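PDB 3BKN: bacterioferritin from Mycobacterium smegmatis str. MC2 155, which probably stores iron, oxidising ferrous ions with dioxygen at a di-nuclear centre and laying down the ferric mineral inside a hollow shell of 24 haem-binding subunits. Local coordinates for residues G36-A41 with C153-P158; E18-N23 with F75-G80; L11-T16 with Y71-S76. One frame throughout, in Å; residues are numbered along the deposited sequence.

Interaction 1 of 3, residues G36-A41 with C153-P158; sequences GFTELA and CVSRPP
Cys153 O faces the first turn of helix 38-64 and takes two weak hydrogen bonds from its backbone, from Glu39 N at 3.1 Å with a strongly bent N-H direction (120°) and from Leu40 N at 3.4 Å in a much straighter line. Amides of a first helical turn usually lack an acceptor within their own helix, and here a carbonyl of the C-terminal tail serves two of them. Water 1 makes a second polar link: it donates to Gly36 O, accepts from Ser155 N and is hydrogen-bonded to Thr38 OG1, so that the tail's backbone is tied to the turn before the helix. Gly36 ends the preceding helix in a Schellman motif, and Phe37 follows as N-cap.

Packing surrounds these bonds. Leu40 CB meets Cys153 CB at 3.7 Å, while SG, anti to its own carbonyl carbon, lies against the same leucine. CD1 of Phe37 touches Cys153 CB and, at 3.6 Å, Val154 CG1, both oblique to the ring. Farther out, the bent side chain of Glu39 passes alongside Val154 O and brings OE2 to 3.3 Å from Ser155 CB. Ser155 OG donates onward to Pro157 O, within the tail.

The contact joins the turn between helices 5-34 and 38-64 to the tail after helix 146-151. Phe37 and Leu40 also pack on Leu83 of helix 83-110, and Leu140 of a neighbouring subunit reaches Phe37.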
loop_
_atom_site.group_PDB
_atom_site.type_symbol
_atom_site.label_atom_id
_atom_site.label_comp_id
_atom_site.label_asym_id
_atom_site.label_seq_id
_atom_site.Cartn_x
_atom_site.Cartn_y
_atom_site.Cartn_z
ATOM N N GLY A 36 -30.307 -17.082 -31.718
ATOM C CA GLY A 36 -29.206 -16.154 -31.877
ATOM C C GLY A 36 -29.410 -14.773 -31.288
ATOM O O GLY A 36 -28.504 -13.940 -31.346
ATOM N N PHE A 37 -30.594 -14.511 -30.743
ATOM C CA PHE A 37 -30.861 -13.213 -30.121
ATOM C C PHE A 37 -30.367 -13.245 -28.691
ATOM O O PHE A 37 -31.127 -13.184 -27.736
ATOM C CB PHE A 37 -32.308 -12.854 -30.172
ATOM C CG PHE A 37 -32.859 -12.904 -31.505
ATOM C CD1 PHE A 37 -32.344 -12.114 -32.498
ATOM C CD2 PHE A 37 -33.895 -13.776 -31.801
ATOM C CE1 PHE A 37 -32.867 -12.153 -33.795
ATOM C CE2 PHE A 37 -34.421 -13.855 -33.106
ATOM C CZ PHE A 37 -33.916 -13.017 -34.105
ATOM N N THR A 38 -29.064 -13.318 -28.552
ATOM C CA THR A 38 -28.493 -13.554 -27.270
ATOM C C THR A 38 -28.612 -12.326 -26.390
ATOM O O THR A 38 -28.829 -12.454 -25.165
ATOM C CB THR A 38 -27.036 -13.925 -27.379
ATOM O OG1 THR A 38 -26.391 -12.880 -28.098
ATOM C CG2 THR A 38 -26.859 -15.279 -28.117
ATOM N N GLU A 39 -28.459 -11.139 -26.964
ATOM C CA GLU A 39 -28.649 -9.925 -26.145
ATOM C C GLU A 39 -30.086 -9.818 -25.550
ATOM O O GLU A 39 -30.267 -9.533 -24.339
ATOM C CB GLU A 39 -28.212 -8.643 -26.888
ATOM C CG GLU A 39 -26.691 -8.540 -27.213
ATOM C CD GLU A 39 -25.753 -9.113 -26.138
ATOM O OE1 GLU A 39 -25.829 -8.766 -24.934
ATOM O OE2 GLU A 39 -24.905 -9.927 -26.516
ATOM N N LEU A 40 -31.093 -10.054 -26.394
ATOM C CA LEU A 40 -32.443 -10.070 -25.945
ATOM C C LEU A 40 -32.668 -11.215 -24.922
ATOM O O LEU A 40 -33.412 -11.057 -23.951
ATOM C CB LEU A 40 -33.349 -10.196 -27.139
ATOM C CG LEU A 40 -34.803 -10.360 -26.728
ATOM C CD1 LEU A 40 -35.349 -9.098 -26.038
ATOM C CD2 LEU A 40 -35.620 -10.747 -27.940
ATOM N N ALA A 41 -32.002 -12.353 -25.116
ATOM C CA ALA A 41 -32.222 -13.477 -24.215
ATOM C C ALA A 41 -31.834 -13.181 -22.783
ATOM O O ALA A 41 -32.521 -13.654 -21.878
ATOM C CB ALA A 41 -31.563 -14.722 -24.692
ATOM N N CYS A 153 -30.854 -7.211 -31.254
ATOM C CA CYS A 153 -30.974 -8.221 -30.242
ATOM C C CYS A 153 -29.847 -9.239 -30.324
ATOM O O CYS A 153 -29.813 -10.173 -29.536
ATOM C CB CYS A 153 -32.308 -8.920 -30.405
ATOM S SG CYS A 153 -33.658 -7.871 -30.046
ATOM N N VAL A 154 -28.949 -9.079 -31.299
ATOM C CA VAL A 154 -27.821 -9.984 -31.481
ATOM C C VAL A 154 -26.564 -9.229 -31.085
ATOM O O VAL A 154 -26.562 -7.991 -31.011
ATOM C CB VAL A 154 -27.719 -10.520 -32.941
ATOM C CG1 VAL A 154 -29.028 -11.150 -33.351
ATOM C CG2 VAL A 154 -27.384 -9.428 -33.923
ATOM N N SER A 155 -25.495 -9.960 -30.811
ATOM C CA SER A 155 -24.234 -9.311 -30.494
ATOM C C SER A 155 -23.388 -9.032 -31.755
ATOM O O SER A 155 -23.751 -9.429 -32.867
ATOM C CB SER A 155 -23.476 -10.169 -29.510
ATOM O OG SER A 155 -23.294 -11.437 -30.083
ATOM N N ARG A 156 -22.281 -8.308 -31.581
ATOM C CA ARG A 156 -21.329 -8.096 -32.655
ATOM C C ARG A 156 -20.024 -8.896 -32.409
ATOM O O ARG A 156 -19.243 -8.564 -31.546
ATOM C CB ARG A 156 -21.061 -6.601 -32.814
ATOM C CG ARG A 156 -22.356 -5.800 -33.114
ATOM C CD ARG A 156 -22.114 -4.248 -33.270
ATOM N NE ARG A 156 -21.391 -3.887 -34.516
ATOM C CZ ARG A 156 -21.957 -3.406 -35.641
ATOM N NH1 ARG A 156 -23.281 -3.194 -35.752
ATOM N NH2 ARG A 156 -21.179 -3.132 -36.681
ATOM N N PRO A 157 -19.792 -9.981 -33.153
ATOM C CA PRO A 157 -20.587 -10.647 -34.195
ATOM C C PRO A 157 -21.678 -11.540 -33.558
ATOM O O PRO A 157 -21.598 -11.855 -32.363
ATOM C CB PRO A 157 -19.543 -11.485 -34.907
ATOM C CG PRO A 157 -18.528 -11.838 -33.828
ATOM C CD PRO A 157 -18.510 -10.677 -32.888
ATOM N N PRO A 158 -22.732 -11.888 -34.301
ATOM C CA PRO A 158 -23.789 -12.675 -33.639
ATOM C C PRO A 158 -23.310 -14.010 -33.036
ATOM O O PRO A 158 -22.557 -14.751 -33.666
ATOM C CB PRO A 158 -24.810 -12.900 -34.759
ATOM C CG PRO A 158 -24.591 -11.723 -35.699
ATOM C CD PRO A 158 -23.091 -11.534 -35.685
HETATM O O HOH W 1 -26.081 -12.939 -30.816
#

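Interaction 2 of 3, residues E18-N23 with F75-G80; sequences ELTAIN and FSLRVG. With ZN (zinc ion), chain M; HEM (protoporphyrin IX containing Fe), chain T.
The Phe75 ring lies obliquely beside Thr20 OG1; the two side chains cross at about a right angle, with OG1 3.6 Å from Phe75 CB. That oxygen is held by the backbone instead. Phe75 N donates to it over 2.9 Å in a nearly straight bond (165°), and OG1 is also hydrogen-bonded to Thr16 O, one turn back in the helix. A chi1 of -57° sets OG1 beside its own backbone N, where both partners can be reached, and leaves CG2 near Phe75 O. Further along, Leu77 CD2 settles against the helix backbone, 3.9 Å from Thr20 O and 4.0 Å from Asn23 C. Asn23 ND2 donates to Tyr71 O of a neighbouring subunit.

The helix turns other residues toward the cofactors. Leu19 CD2 lies 3.5 Å from the haem methyl CMC, and Ile22 CD1 packs on the same pyrrole, 3.7 Å from C2C. Glu18 OE1 binds a zinc ion at 2.0 Å, with Glu51, His54 and Glu127 completing its protein ligands. Such a four-helix bundle, with a carboxylate- and histidine-bound di-nuclear site inside and haem at the subunit interface, is the hallmark of bacterioferritins.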
loop_
_atom_site.group_PDB
_atom_site.type_symbol
_atom_site.label_atom_id
_atom_site.label_comp_id
_atom_site.label_asym_id
_atom_site.label_seq_id
_atom_site.Cartn_x
_atom_site.Cartn_y
_atom_site.Cartn_z
ATOM N N GLU A 18 -47.402 -16.533 -11.166
ATOM C CA GLU A 18 -45.950 -16.466 -11.158
ATOM C C GLU A 18 -45.291 -17.785 -11.597
ATOM O O GLU A 18 -44.271 -17.772 -12.319
ATOM C CB GLU A 18 -45.341 -16.062 -9.816
ATOM C CG GLU A 18 -46.008 -14.991 -9.118
ATOM C CD GLU A 18 -45.810 -13.634 -9.727
ATOM O OE1 GLU A 18 -44.904 -13.435 -10.554
ATOM O OE2 GLU A 18 -46.567 -12.734 -9.331
ATOM N N LEU A 19 -45.810 -18.918 -11.158
ATOM C CA LEU A 19 -45.112 -20.122 -11.499
ATOM C C LEU A 19 -45.217 -20.317 -12.983
ATOM O O LEU A 19 -44.307 -20.899 -13.581
ATOM C CB LEU A 19 -45.645 -21.339 -10.798
ATOM C CG LEU A 19 -45.498 -21.246 -9.315
ATOM C CD1 LEU A 19 -46.390 -22.293 -8.719
ATOM C CD2 LEU A 19 -44.083 -21.427 -8.911
ATOM N N THR A 20 -46.309 -19.830 -13.579
ATOM C CA THR A 20 -46.515 -19.963 -15.013
ATOM C C THR A 20 -45.633 -18.993 -15.728
ATOM O O THR A 20 -45.020 -19.362 -16.724
ATOM C CB THR A 20 -47.942 -19.656 -15.431
ATOM O OG1 THR A 20 -48.857 -20.510 -14.730
ATOM C CG2 THR A 20 -48.083 -19.899 -16.898
ATOM N N ALA A 21 -45.568 -17.757 -15.239
ATOM C CA ALA A 21 -44.632 -16.784 -15.812
ATOM C C ALA A 21 -43.158 -17.261 -15.739
ATOM O O ALA A 21 -42.420 -17.096 -16.691
ATOM C CB ALA A 21 -44.805 -15.391 -15.221
ATOM N N ILE A 22 -42.730 -17.896 -14.654
ATOM C CA ILE A 22 -41.340 -18.361 -14.610
ATOM C C ILE A 22 -41.050 -19.241 -15.829
ATOM O O ILE A 22 -40.064 -19.019 -16.534
ATOM C CB ILE A 22 -41.049 -19.198 -13.375
ATOM C CG1 ILE A 22 -41.117 -18.354 -12.144
ATOM C CG2 ILE A 22 -39.673 -19.936 -13.476
ATOM C CD1 ILE A 22 -41.360 -19.200 -10.934
ATOM N N ASN A 23 -41.913 -20.234 -16.055
ATOM C CA ASN A 23 -41.713 -21.186 -17.114
ATOM C C ASN A 23 -41.809 -20.494 -18.471
ATOM O O ASN A 23 -40.971 -20.723 -19.356
ATOM C CB ASN A 23 -42.687 -22.345 -16.958
ATOM C CG ASN A 23 -42.346 -23.241 -15.732
ATOM O OD1 ASN A 23 -41.675 -22.792 -14.779
ATOM N ND2 ASN A 23 -42.820 -24.495 -15.749
ATOM N N PHE A 75 -50.888 -22.566 -15.269
ATOM C CA PHE A 75 -51.841 -22.164 -16.304
ATOM C C PHE A 75 -51.279 -22.598 -17.639
ATOM O O PHE A 75 -50.232 -23.225 -17.684
ATOM C CB PHE A 75 -52.098 -20.667 -16.285
ATOM C CG PHE A 75 -52.780 -20.166 -15.037
ATOM C CD1 PHE A 75 -53.871 -20.863 -14.474
ATOM C CD2 PHE A 75 -52.360 -18.952 -14.442
ATOM C CE1 PHE A 75 -54.544 -20.384 -13.322
ATOM C CE2 PHE A 75 -53.005 -18.445 -13.290
ATOM C CZ PHE A 75 -54.115 -19.166 -12.724
ATOM N N SER A 76 -51.971 -22.299 -18.729
ATOM C CA SER A 76 -51.478 -22.669 -20.065
ATOM C C SER A 76 -50.330 -21.817 -20.531
ATOM O O SER A 76 -50.467 -20.612 -20.626
ATOM C CB SER A 76 -52.561 -22.485 -21.088
ATOM O OG SER A 76 -53.411 -23.589 -21.004
ATOM N N LEU A 77 -49.200 -22.427 -20.840
ATOM C CA LEU A 77 -48.109 -21.687 -21.430
ATOM C C LEU A 77 -48.454 -21.234 -22.840
ATOM O O LEU A 77 -49.014 -21.989 -23.606
ATOM C CB LEU A 77 -46.880 -22.570 -21.491
ATOM C CG LEU A 77 -46.274 -22.755 -20.126
ATOM C CD1 LEU A 77 -45.424 -23.978 -20.169
ATOM C CD2 LEU A 77 -45.448 -21.533 -19.889
ATOM N N ARG A 78 -48.128 -20.002 -23.182
ATOM C CA ARG A 78 -48.178 -19.554 -24.569
ATOM C C ARG A 78 -46.750 -19.462 -25.027
ATOM O O ARG A 78 -45.973 -18.621 -24.552
ATOM C CB ARG A 78 -48.853 -18.201 -24.672
ATOM C CG ARG A 78 -50.131 -18.169 -23.883
ATOM C CD ARG A 78 -50.714 -16.777 -23.737
ATOM N NE ARG A 78 -51.574 -16.749 -22.552
ATOM C CZ ARG A 78 -52.587 -15.914 -22.368
ATOM N NH1 ARG A 78 -52.866 -15.012 -23.308
ATOM N NH2 ARG A 78 -53.315 -15.994 -21.261
ATOM N N VAL A 79 -46.384 -20.372 -25.904
ATOM C CA VAL A 79 -44.995 -20.485 -26.341
ATOM C C VAL A 79 -44.945 -19.849 -27.711
ATOM O O VAL A 79 -45.419 -20.456 -28.661
ATOM C CB VAL A 79 -44.574 -22.006 -26.442
ATOM C CG1 VAL A 79 -43.132 -22.156 -26.907
ATOM C CG2 VAL A 79 -44.807 -22.709 -25.105
ATOM N N GLY A 80 -44.420 -18.639 -27.839
ATOM C CA GLY A 80 -44.417 -18.003 -29.160
ATOM C C GLY A 80 -43.378 -18.604 -30.104
ATOM O O GLY A 80 -42.328 -19.087 -29.658
HETATM ZN ZN ZN M . -44.620 -11.582 -11.112
HETATM C CHA HEM T . -32.487 -19.285 -9.561
HETATM C CHB HEM T . -33.930 -21.950 -13.371
HETATM C CHC HEM T . -38.230 -22.524 -11.248
HETATM C CHD HEM T . -36.891 -19.729 -7.498
HETATM C C1A HEM T . -32.454 -20.031 -10.821
HETATM C C2A HEM T . -31.253 -20.095 -11.646
HETATM C C3A HEM T . -31.697 -20.890 -12.776
HETATM C C4A HEM T . -33.095 -21.177 -12.458
HETATM C CMA HEM T . -30.926 -21.316 -13.983
HETATM C CAA HEM T . -29.903 -19.498 -11.380
HETATM C CBA HEM T . -29.577 -19.724 -9.910
HETATM C CGA HEM T . -28.249 -20.409 -9.688
HETATM O O1A HEM T . -28.173 -21.641 -9.862
HETATM O O2A HEM T . -27.280 -19.718 -9.316
HETATM C C1B HEM T . -35.308 -22.349 -13.150
HETATM C C2B HEM T . -36.021 -23.200 -14.103
HETATM C C3B HEM T . -37.274 -23.321 -13.390
HETATM C C4B HEM T . -37.156 -22.611 -12.222
HETATM C CMB HEM T . -35.571 -23.769 -15.413
HETATM C CAB HEM T . -38.456 -24.067 -13.854
HETATM C CBB HEM T . -39.593 -23.433 -14.072
HETATM C C1C HEM T . -38.280 -21.826 -9.976
HETATM C C2C HEM T . -39.475 -21.855 -9.122
HETATM C C3C HEM T . -39.069 -21.033 -8.010
HETATM C C4C HEM T . -37.696 -20.622 -8.332
HETATM C CMC HEM T . -40.798 -22.529 -9.280
HETATM C CAC HEM T . -39.941 -20.743 -6.855
HETATM C CBC HEM T . -39.604 -19.794 -6.032
HETATM C C1D HEM T . -35.520 -19.312 -7.762
HETATM C C2D HEM T . -34.788 -18.477 -6.832
HETATM C C3D HEM T . -33.493 -18.387 -7.490
HETATM C C4D HEM T . -33.624 -19.120 -8.637
HETATM C CMD HEM T . -35.274 -17.887 -5.539
HETATM C CAD HEM T . -32.284 -17.636 -7.030
HETATM C CBD HEM T . -32.732 -16.243 -6.622
HETATM C CGD HEM T . -32.187 -15.180 -7.537
HETATM O O1D HEM T . -32.993 -14.435 -8.121
HETATM O O2D HEM T . -30.958 -15.077 -7.662
HETATM N NA HEM T . -33.534 -20.659 -11.305
HETATM N NB HEM T . -35.987 -22.022 -12.045
HETATM N NC HEM T . -37.256 -21.108 -9.513
HETATM N ND HEM T . -34.815 -19.706 -8.828
HETATM FE FE HEM T . -35.402 -20.846 -10.433
#

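Interaction 3 of 3, residues L11-T16 with Y71-S76; sequences LNEQLT and YQRLFS
Thr16 CG2 sits almost exactly over the centre of the Phe75 ring in a CH-pi contact, 3.4 Å from the centroid and only 8° off the ring normal. All six ring carbons are therefore nearly equidistant from the methyl, with CZ marginally the nearest at 3.5 Å. With chi1 at -68° the methyl points away from its backbone N, out to the ring, and it also touches Arg73 O at 3.8 Å. OG1 points back along the helix and makes a weak bond to Asn12 O; its approach to the aliphatic part of Arg73 is looser, 4.0 Å from CD. Looser too, though buried, is the touch of Leu15 CD2 on Tyr71 CE1, oblique to the ring at 4.1 Å, between side chains that cross at about a right angle. Tyr71 OH is hydrogen-bonded to Thr59 OG1.

Toward solvent the fit relaxes. The extended Arg73 side chain runs past Thr16 to the exposed side of the contact, where NH1 stands 4.3 Å from Glu13 OE1. The carboxylate oxygen lies well out of the guanidinium plane, so at most a general attraction of charges is likely, with no N-H aimed at the oxygen.

The loop between helices 38-64 and 83-110 thus runs along helix 5-34, with a neighbouring subunit packed against it. Arg100 of helix 83-110 packs on Phe75 and Glu13, Thr59 of helix 38-64 lies against Leu15, and Tyr71 also touches a haem, and packs on Phe26 of that neighbouring subunit.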
loop_
_atom_site.group_PDB
_atom_site.type_symbol
_atom_site.label_atom_id
_atom_site.label_comp_id
_atom_site.label_asym_id
_atom_site.label_seq_id
_atom_site.Cartn_x
_atom_site.Cartn_y
_atom_site.Cartn_z
ATOM N N LEU A 11 -53.810 -15.000 -2.966
ATOM C CA LEU A 11 -52.386 -15.267 -2.991
ATOM C C LEU A 11 -52.017 -16.532 -3.769
ATOM O O LEU A 11 -51.058 -16.578 -4.537
ATOM C CB LEU A 11 -51.852 -15.337 -1.575
ATOM C CG LEU A 11 -51.938 -14.038 -0.789
ATOM C CD1 LEU A 11 -51.542 -14.372 0.547
ATOM C CD2 LEU A 11 -51.037 -12.927 -1.273
ATOM N N ASN A 12 -52.777 -17.574 -3.569
ATOM C CA ASN A 12 -52.594 -18.773 -4.355
ATOM C C ASN A 12 -52.854 -18.640 -5.834
ATOM O O ASN A 12 -52.094 -19.193 -6.620
ATOM C CB ASN A 12 -53.365 -19.931 -3.776
ATOM C CG ASN A 12 -52.494 -20.802 -3.007
ATOM O OD1 ASN A 12 -51.436 -21.182 -3.495
ATOM N ND2 ASN A 12 -52.861 -21.098 -1.798
ATOM N N GLU A 13 -53.889 -17.904 -6.238
ATOM C CA GLU A 13 -54.105 -17.694 -7.666
ATOM C C GLU A 13 -52.905 -16.928 -8.216
ATOM O O GLU A 13 -52.346 -17.326 -9.250
ATOM C CB GLU A 13 -55.432 -17.021 -8.021
ATOM C CG GLU A 13 -56.645 -17.428 -7.143
ATOM C CD GLU A 13 -57.004 -18.929 -7.182
ATOM O OE1 GLU A 13 -57.535 -19.321 -8.239
ATOM O OE2 GLU A 13 -56.781 -19.688 -6.169
ATOM N N GLN A 14 -52.453 -15.884 -7.515
ATOM C CA GLN A 14 -51.300 -15.133 -7.972
ATOM C C GLN A 14 -50.050 -16.006 -8.067
ATOM O O GLN A 14 -49.265 -15.892 -9.030
ATOM C CB GLN A 14 -51.003 -13.981 -7.056
ATOM C CG GLN A 14 -49.950 -13.041 -7.618
ATOM C CD GLN A 14 -50.313 -12.514 -9.010
ATOM O OE1 GLN A 14 -51.487 -12.569 -9.424
ATOM N NE2 GLN A 14 -49.308 -12.017 -9.744
ATOM N N LEU A 15 -49.854 -16.871 -7.065
ATOM C CA LEU A 15 -48.751 -17.836 -7.091
ATOM C C LEU A 15 -48.780 -18.655 -8.372
ATOM O O LEU A 15 -47.720 -18.875 -8.972
ATOM C CB LEU A 15 -48.786 -18.797 -5.883
ATOM C CG LEU A 15 -47.605 -19.741 -5.765
ATOM C CD1 LEU A 15 -46.273 -18.993 -5.713
ATOM C CD2 LEU A 15 -47.771 -20.456 -4.531
ATOM N N THR A 16 -49.974 -19.117 -8.778
ATOM C CA THR A 16 -50.052 -19.926 -9.972
ATOM C C THR A 16 -49.594 -19.107 -11.150
ATOM O O THR A 16 -48.824 -19.609 -11.980
ATOM C CB THR A 16 -51.444 -20.494 -10.202
ATOM O OG1 THR A 16 -51.698 -21.454 -9.178
ATOM C CG2 THR A 16 -51.548 -21.204 -11.581
ATOM N N TYR A 71 -47.989 -25.522 -5.389
ATOM C CA TYR A 71 -46.894 -25.675 -6.337
ATOM C C TYR A 71 -47.218 -26.672 -7.427
ATOM O O TYR A 71 -46.341 -26.996 -8.231
ATOM C CB TYR A 71 -45.591 -26.058 -5.621
ATOM C CG TYR A 71 -44.807 -24.850 -5.169
ATOM C CD1 TYR A 71 -45.299 -23.991 -4.205
ATOM C CD2 TYR A 71 -43.593 -24.552 -5.731
ATOM C CE1 TYR A 71 -44.601 -22.880 -3.806
ATOM C CE2 TYR A 71 -42.878 -23.439 -5.339
ATOM C CZ TYR A 71 -43.390 -22.604 -4.386
ATOM O OH TYR A 71 -42.665 -21.501 -4.025
ATOM N N GLN A 72 -48.462 -27.154 -7.475
ATOM C CA GLN A 72 -48.779 -28.210 -8.417
ATOM C C GLN A 72 -49.326 -27.663 -9.724
ATOM O O GLN A 72 -49.068 -28.236 -10.795
ATOM C CB GLN A 72 -49.734 -29.267 -7.852
ATOM C CG GLN A 72 -49.994 -30.463 -8.819
ATOM C CD GLN A 72 -48.783 -31.427 -8.984
ATOM O OE1 GLN A 72 -48.356 -32.090 -8.033
ATOM N NE2 GLN A 72 -48.255 -31.515 -10.200
ATOM N N ARG A 73 -50.076 -26.563 -9.638
ATOM C CA ARG A 73 -50.936 -26.107 -10.721
ATOM C C ARG A 73 -50.168 -25.127 -11.558
ATOM O O ARG A 73 -49.473 -24.295 -11.011
ATOM C CB ARG A 73 -52.166 -25.483 -10.080
ATOM C CG ARG A 73 -53.179 -24.869 -10.972
ATOM C CD ARG A 73 -54.312 -24.294 -10.135
ATOM N NE ARG A 73 -55.414 -23.929 -11.015
ATOM C CZ ARG A 73 -56.602 -23.538 -10.583
ATOM N NH1 ARG A 73 -56.834 -23.465 -9.270
ATOM N NH2 ARG A 73 -57.556 -23.237 -11.460
ATOM N N LEU A 74 -50.252 -25.266 -12.886
ATOM C CA LEU A 74 -49.772 -24.241 -13.869
ATOM C C LEU A 74 -50.906 -23.810 -14.793
ATOM O O LEU A 74 -51.792 -24.606 -15.080
ATOM C CB LEU A 74 -48.670 -24.795 -14.767
ATOM C CG LEU A 74 -47.220 -24.925 -14.294
ATOM C CD1 LEU A 74 -46.426 -25.637 -15.376
ATOM C CD2 LEU A 74 -46.574 -23.561 -13.937
ATOM N N PHE A 75 -50.888 -22.566 -15.269
ATOM C CA PHE A 75 -51.841 -22.164 -16.304
ATOM C C PHE A 75 -51.279 -22.598 -17.639
ATOM O O PHE A 75 -50.232 -23.225 -17.684
ATOM C CB PHE A 75 -52.098 -20.667 -16.285
ATOM C CG PHE A 75 -52.780 -20.166 -15.037
ATOM C CD1 PHE A 75 -53.871 -20.863 -14.474
ATOM C CD2 PHE A 75 -52.360 -18.952 -14.442
ATOM C CE1 PHE A 75 -54.544 -20.384 -13.322
ATOM C CE2 PHE A 75 -53.005 -18.445 -13.290
ATOM C CZ PHE A 75 -54.115 -19.166 -12.724
ATOM N N SER A 76 -51.971 -22.299 -18.729
ATOM C CA SER A 76 -51.478 -22.669 -20.065
ATOM C C SER A 76 -50.330 -21.817 -20.531
ATOM O O SER A 76 -50.467 -20.612 -20.626
ATOM C CB SER A 76 -52.561 -22.485 -21.088
ATOM O OG SER A 76 -53.411 -23.589 -21.004
#

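Overall arrangement
Interactions 2 and 3 are successive parts of one arrangement: the long loop between helices 38-64 and 83-110 lies along helix 5-34, with Phe75 and Ser76 common to both. Their centres are about 10 Å apart, and Leu74 packs against Leu19, Thr20 and Asn23 between them. Both are partly buried and border the same neighbouring subunit, but interaction 2 has a nearly straight side-chain-to-backbone hydrogen bond where interaction 3 relies on a CH-pi contact and charges too far apart for a salt bridge. Interaction 1, more fully buried, lies about 32 Å from interaction 3, centre to centre, across the chain's centre. There the C-terminal tail meets a helix start through backbone and water bonds, away from the zinc and haem sites.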